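Local coordinates for DnaJ homolog subfamily C member 3 (PDB 3IEG), which serves as an endoplasmic reticulum co-chaperone of the unfolded protein response, binding misfolded proteins, stimulating the HSC70 ATPase and restraining the GCN2 kinase, at residues A[118-121]-A[122-125]; A[139-142]-A[143-147]. One frame throughout, in Å; residues are numbered along the deposited sequence.

Overall arrangement
This chain is the protein's TPR part. Both interactions are local contacts within single helices of the TPR superhelix, and their centres lie about 10 Å apart. Interaction 1 belongs to helix 104-132 and is a surface contact, its centre about 26 Å from that of the chain; interaction 2, in helix 136-149, is partly buried and closer in, at about 18 Å. The two helices follow each other in the chain and pack together, with L123 CD2 3.7 Å from F142 CD2 and M120 and L123 against I146. Interaction 1 adds a water bridge and exposed charged residues to its backbone bonds, whereas interaction 2 has more apolar side chains and a charge paired with R160.

Interaction 1. Residues A[118-121]-A[122-125]; sequences DEMQ and RLRS
R122 meets D118 through the backbone, in the i to i+4 pattern of an alpha helix: its N lies 3.1 Å from D118 O. These eight residues are consecutive in helix 104-132, at about the start of the fourth tetratricopeptide repeat. The same N-H also makes a weak bond to E119 O, so the two carbonyls share one donor. R122 CB sits 3.4 Å from D118 O, and with CG turned anti to the backbone N (chi1 176°) and bends at chi2 and chi3 the chain leads away from the preceding turn.

L123 takes the next step, its N 2.9 Å from E119 O. Its CB and CG rest against that same oxygen, while CD1 reaches back alongside M120, a selenomethionine, to lie 4.4 Å from M120 SE. This is the apolar side of the turn, the one turned to helix 136-149, where M120 touches V149 and L123 lies against I146. M120 also touches L87 of helix 87-98, which places it between two neighbouring helices.

R124 N is 2.8 Å from M120 O, and R124 CB packs on the same oxygen. Beyond CG its chain runs extended to NE, carrying the charge away from the residues before it.

S125 closes the run less tightly. Its N stands 3.5 Å from Q121 O, a weak bond. A water bridges the same two residues: it donates to Q121 O at 2.9 Å and is hydrogen-bonded to S125 OG at 3.2 Å.

Interaction 2. Residues A[139-142]-A[143-147]; sequences AITF and LDKIL
A139 O receives the N-H of L143 at 2.9 Å from L143 N, and its other close neighbours are L143 CG and CD1, which fold back over the carbonyl. The next acceptor, I140 O, takes D144 N at 2.6 Å. T141 O is held less firmly: K145 N stands 3.3 Å away, a weak bond. F142 O is satisfied by I146 N at 3.0 Å, and I146 CG1 and CD1 cover it from the apolar side. L147 N continues the series by donating to L143 O, 2.8 Å away.

Among the side chains, T141 OG1 is hydrogen-bonded to T137 O, one turn back, while its CG2 lies alongside K145, 3.9 Å from K145 NZ. D144 has CG anti to its carbonyl carbon (chi1 -79°), which sets the carboxylate beside I140, both side chains pointing the same way and OD2 flanking I140 CD1. Its OD1 forms a salt bridge with R160 of helix 154-166. An alanine at D144 would probably leave R160 without this charge and remove the cover over I140 CD1.

A139 and I140 touch C163, and I146 touches L156, on that same helix. F142 and I146 lie against helix 104-132, F142 touching Q126. Helix 136-149 is the second helix of the fourth repeat, packed on helix 104-132 before it and helix 154-166 after it, as in tandem tetratricopeptide repeat hairpins; here the D144–R160 bridge ties the fourth repeat to the fifth.

Interaction 1. Residues A[118-121]-A[122-125]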
ATOM      1  N   ASP A 118     -24.380   9.722 -13.562  1.00 37.49           N
ATOM      2  CA  ASP A 118     -25.568   9.307 -12.872  1.00 38.27           C
ATOM      3  C   ASP A 118     -25.516   7.837 -12.429  1.00 38.59           C
ATOM      4  O   ASP A 118     -26.047   7.497 -11.370  1.00 38.86           O
ATOM      5  CB  ASP A 118     -26.776   9.569 -13.756  1.00 38.73           C
ATOM      6  CG  ASP A 118     -28.052   9.466 -12.997  1.00 40.37           C
ATOM      7  OD1 ASP A 118     -28.380  10.437 -12.289  1.00 42.79           O
ATOM      8  OD2 ASP A 118     -28.708   8.404 -13.081  1.00 41.77           O
ATOM      9  N   GLU A 119     -24.896   6.973 -13.230  1.00 38.82           N
ATOM     10  CA  GLU A 119     -24.562   5.627 -12.786  1.00 39.75           C
ATOM     11  C   GLU A 119     -23.679   5.661 -11.528  1.00 40.15           C
ATOM     12  O   GLU A 119     -23.983   5.012 -10.530  1.00 40.01           O
ATOM     13  CB  GLU A 119     -23.784   4.905 -13.857  1.00 39.86           C
ATOM     14  CG  GLU A 119     -24.571   4.088 -14.805  1.00 42.13           C
ATOM     15  CD  GLU A 119     -23.662   3.435 -15.839  1.00 46.11           C
ATOM     16  OE1 GLU A 119     -23.848   3.710 -17.053  1.00 47.34           O
ATOM     17  OE2 GLU A 119     -22.746   2.668 -15.431  1.00 45.86           O
HETATM   18  N   MSE A 120     -22.584   6.418 -11.601  1.00 40.42           N
HETATM   19  CA  MSE A 120     -21.640   6.575 -10.491  1.00 41.24           C
HETATM   20  C   MSE A 120     -22.314   7.131  -9.253  1.00 40.95           C
HETATM   21  O   MSE A 120     -22.017   6.710  -8.133  1.00 41.03           O
HETATM   22  CB  MSE A 120     -20.470   7.488 -10.886  1.00 41.35           C
HETATM   23  CG  MSE A 120     -19.745   7.038 -12.123  1.00 44.33           C
HETATM   24 SE   MSE A 120     -19.105   5.207 -11.943  1.00 53.30          SE
HETATM   25  CE  MSE A 120     -17.502   5.694 -11.019  1.00 53.34           C
ATOM     26  N   GLN A 121     -23.220   8.078  -9.477  1.00 40.64           N
ATOM     27  CA  GLN A 121     -23.930   8.774  -8.419  1.00 40.55           C
ATOM     28  C   GLN A 121     -24.838   7.794  -7.650  1.00 40.69           C
ATOM     29  O   GLN A 121     -24.972   7.875  -6.431  1.00 40.76           O
ATOM     30  CB  GLN A 121     -24.726   9.933  -9.034  1.00 39.97           C
ATOM     31  CG  GLN A 121     -25.171  10.986  -8.050  1.00 40.33           C
ATOM     32  CD  GLN A 121     -24.101  12.006  -7.730  1.00 38.70           C
ATOM     33  OE1 GLN A 121     -23.976  13.017  -8.418  1.00 36.68           O
ATOM     34  NE2 GLN A 121     -23.347  11.765  -6.655  1.00 39.03           N
ATOM     35  N   ARG A 122     -25.426   6.860  -8.388  1.00 40.81           N
ATOM     36  CA  ARG A 122     -26.278   5.810  -7.860  1.00 40.91           C
ATOM     37  C   ARG A 122     -25.439   4.758  -7.136  1.00 40.17           C
ATOM     38  O   ARG A 122     -25.826   4.269  -6.078  1.00 40.50           O
ATOM     39  CB  ARG A 122     -27.053   5.195  -9.031  1.00 41.57           C
ATOM     40  CG  ARG A 122     -27.951   4.010  -8.721  1.00 44.84           C
ATOM     41  CD  ARG A 122     -27.278   2.639  -8.959  1.00 49.52           C
ATOM     42  NE  ARG A 122     -28.247   1.624  -9.394  1.00 53.88           N
ATOM     43  CZ  ARG A 122     -29.274   1.168  -8.666  1.00 56.06           C
ATOM     44  NH1 ARG A 122     -29.506   1.619  -7.433  1.00 56.19           N
ATOM     45  NH2 ARG A 122     -30.086   0.251  -9.185  1.00 57.39           N
ATOM     46  N   LEU A 123     -24.293   4.414  -7.718  1.00 39.39           N
ATOM     47  CA  LEU A 123     -23.378   3.432  -7.143  1.00 38.53           C
ATOM     48  C   LEU A 123     -22.725   3.939  -5.857  1.00 38.09           C
ATOM     49  O   LEU A 123     -22.434   3.165  -4.953  1.00 37.74           O
ATOM     50  CB  LEU A 123     -22.299   3.043  -8.156  1.00 38.44           C
ATOM     51  CG  LEU A 123     -22.562   1.955  -9.197  1.00 38.04           C
ATOM     52  CD1 LEU A 123     -21.417   1.920 -10.194  1.00 37.17           C
ATOM     53  CD2 LEU A 123     -22.752   0.580  -8.548  1.00 38.10           C
ATOM     54  N   ARG A 124     -22.492   5.243  -5.791  1.00 37.58           N
ATOM     55  CA  ARG A 124     -21.911   5.857  -4.611  1.00 37.03           C
ATOM     56  C   ARG A 124     -22.855   5.704  -3.409  1.00 37.00           C
ATOM     57  O   ARG A 124     -22.426   5.295  -2.340  1.00 36.58           O
ATOM     58  CB  ARG A 124     -21.592   7.319  -4.892  1.00 36.65           C
ATOM     59  CG  ARG A 124     -20.638   7.908  -3.943  1.00 35.97           C
ATOM     60  CD  ARG A 124     -20.250   9.296  -4.376  1.00 36.95           C
ATOM     61  NE  ARG A 124     -19.131   9.773  -3.570  1.00 36.85           N
ATOM     62  CZ  ARG A 124     -19.278  10.483  -2.463  1.00 35.71           C
ATOM     63  NH1 ARG A 124     -20.486  10.812  -2.053  1.00 38.17           N
ATOM     64  NH2 ARG A 124     -18.229  10.850  -1.766  1.00 35.57           N
ATOM     65  N   SER A 125     -24.136   6.013  -3.600  1.00 37.33           N
ATOM     66  CA  SER A 125     -25.159   5.801  -2.563  1.00 37.73           C
ATOM     67  C   SER A 125     -25.171   4.358  -2.064  1.00 37.76           C
ATOM     68  O   SER A 125     -25.127   4.124  -0.865  1.00 38.01           O
ATOM     69  CB  SER A 125     -26.546   6.179  -3.078  1.00 37.61           C
ATOM     70  OG  SER A 125     -26.638   7.576  -3.233  1.00 38.10           O
TER
HETATM   71  O   HOH W   1     -27.808   8.411  -6.060  1.00 41.71           O

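Interaction 2. Residues A[139-142]-A[143-147]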
ATOM      1  N   ALA A 139     -20.241  -3.417  -0.043  1.00 36.87           N
ATOM      2  CA  ALA A 139     -19.544  -2.169  -0.311  1.00 36.73           C
ATOM      3  C   ALA A 139     -18.387  -2.325  -1.312  1.00 36.99           C
ATOM      4  O   ALA A 139     -18.315  -1.549  -2.278  1.00 37.07           O
ATOM      5  CB  ALA A 139     -19.066  -1.537   0.974  1.00 36.50           C
ATOM      6  N   ILE A 140     -17.511  -3.322  -1.124  1.00 36.88           N
ATOM      7  CA  ILE A 140     -16.372  -3.470  -2.042  1.00 37.04           C
ATOM      8  C   ILE A 140     -16.857  -3.610  -3.482  1.00 36.65           C
ATOM      9  O   ILE A 140     -16.311  -2.966  -4.388  1.00 36.96           O
ATOM     10  CB  ILE A 140     -15.320  -4.589  -1.669  1.00 37.30           C
ATOM     11  CG1 ILE A 140     -15.727  -5.977  -2.181  1.00 39.37           C
ATOM     12  CG2 ILE A 140     -14.943  -4.593  -0.171  1.00 37.82           C
ATOM     13  CD1 ILE A 140     -14.833  -6.494  -3.321  1.00 41.70           C
ATOM     14  N   THR A 141     -17.901  -4.416  -3.676  1.00 36.13           N
ATOM     15  CA  THR A 141     -18.476  -4.670  -4.999  1.00 35.50           C
ATOM     16  C   THR A 141     -18.781  -3.354  -5.694  1.00 34.97           C
ATOM     17  O   THR A 141     -18.340  -3.124  -6.817  1.00 34.91           O
ATOM     18  CB  THR A 141     -19.747  -5.532  -4.897  1.00 35.48           C
ATOM     19  OG1 THR A 141     -19.385  -6.839  -4.441  1.00 35.68           O
ATOM     20  CG2 THR A 141     -20.449  -5.654  -6.253  1.00 35.83           C
ATOM     21  N   PHE A 142     -19.502  -2.484  -4.998  1.00 34.48           N
ATOM     22  CA  PHE A 142     -19.881  -1.195  -5.540  1.00 33.92           C
ATOM     23  C   PHE A 142     -18.663  -0.314  -5.751  1.00 33.49           C
ATOM     24  O   PHE A 142     -18.547   0.350  -6.775  1.00 33.53           O
ATOM     25  CB  PHE A 142     -20.893  -0.500  -4.638  1.00 33.91           C
ATOM     26  CG  PHE A 142     -22.179  -1.252  -4.463  1.00 34.42           C
ATOM     27  CD1 PHE A 142     -22.608  -1.629  -3.199  1.00 35.55           C
ATOM     28  CD2 PHE A 142     -22.984  -1.562  -5.554  1.00 35.66           C
ATOM     29  CE1 PHE A 142     -23.818  -2.316  -3.023  1.00 35.26           C
ATOM     30  CE2 PHE A 142     -24.194  -2.248  -5.383  1.00 34.84           C
ATOM     31  CZ  PHE A 142     -24.605  -2.621  -4.118  1.00 34.49           C
ATOM     32  N   LEU A 143     -17.739  -0.320  -4.799  1.00 33.32           N
ATOM     33  CA  LEU A 143     -16.552   0.522  -4.918  1.00 32.80           C
ATOM     34  C   LEU A 143     -15.674   0.059  -6.063  1.00 32.75           C
ATOM     35  O   LEU A 143     -15.098   0.873  -6.768  1.00 32.68           O
ATOM     36  CB  LEU A 143     -15.775   0.597  -3.604  1.00 32.63           C
ATOM     37  CG  LEU A 143     -16.463   1.322  -2.441  1.00 32.08           C
ATOM     38  CD1 LEU A 143     -15.884   0.839  -1.126  1.00 32.10           C
ATOM     39  CD2 LEU A 143     -16.365   2.836  -2.538  1.00 30.43           C
ATOM     40  N   ASP A 144     -15.599  -1.249  -6.269  1.00 33.29           N
ATOM     41  CA  ASP A 144     -14.869  -1.792  -7.410  1.00 33.92           C
ATOM     42  C   ASP A 144     -15.351  -1.151  -8.705  1.00 34.21           C
ATOM     43  O   ASP A 144     -14.545  -0.666  -9.494  1.00 34.37           O
ATOM     44  CB  ASP A 144     -15.027  -3.311  -7.492  1.00 34.07           C
ATOM     45  CG  ASP A 144     -14.128  -4.054  -6.519  1.00 35.21           C
ATOM     46  OD1 ASP A 144     -13.093  -3.500  -6.069  1.00 35.11           O
ATOM     47  OD2 ASP A 144     -14.465  -5.218  -6.210  1.00 37.14           O
ATOM     48  N   LYS A 145     -16.670  -1.153  -8.907  1.00 34.75           N
ATOM     49  CA  LYS A 145     -17.289  -0.534 -10.074  1.00 35.11           C
ATOM     50  C   LYS A 145     -16.997   0.961 -10.159  1.00 34.35           C
ATOM     51  O   LYS A 145     -16.534   1.441 -11.189  1.00 34.46           O
ATOM     52  CB  LYS A 145     -18.806  -0.782 -10.104  1.00 36.06           C
ATOM     53  CG  LYS A 145     -19.298  -1.689 -11.249  1.00 38.87           C
ATOM     54  CD  LYS A 145     -19.453  -3.151 -10.803  1.00 43.37           C
ATOM     55  CE  LYS A 145     -20.899  -3.466 -10.377  1.00 45.44           C
ATOM     56  NZ  LYS A 145     -21.064  -4.902  -9.979  1.00 46.74           N
ATOM     57  N   ILE A 146     -17.256   1.694  -9.084  1.00 33.54           N
ATOM     58  CA  ILE A 146     -16.995   3.124  -9.094  1.00 33.15           C
ATOM     59  C   ILE A 146     -15.532   3.408  -9.452  1.00 33.17           C
ATOM     60  O   ILE A 146     -15.256   4.194 -10.363  1.00 33.05           O
ATOM     61  CB  ILE A 146     -17.389   3.800  -7.770  1.00 33.13           C
ATOM     62  CG1 ILE A 146     -18.847   3.499  -7.449  1.00 33.36           C
ATOM     63  CG2 ILE A 146     -17.223   5.308  -7.857  1.00 32.66           C
ATOM     64  CD1 ILE A 146     -19.195   3.621  -5.984  1.00 33.71           C
ATOM     65  N   LEU A 147     -14.596   2.742  -8.787  1.00 33.02           N
ATOM     66  CA  LEU A 147     -13.187   3.094  -8.964  1.00 33.41           C
ATOM     67  C   LEU A 147     -12.600   2.785 -10.348  1.00 33.69           C
ATOM     68  O   LEU A 147     -11.495   3.229 -10.659  1.00 33.52           O
ATOM     69  CB  LEU A 147     -12.324   2.523  -7.832  1.00 33.45           C
ATOM     70  CG  LEU A 147     -12.532   3.171  -6.452  1.00 32.83           C
ATOM     71  CD1 LEU A 147     -12.029   2.255  -5.354  1.00 32.82           C
ATOM     72  CD2 LEU A 147     -11.873   4.547  -6.361  1.00 31.64           C
TER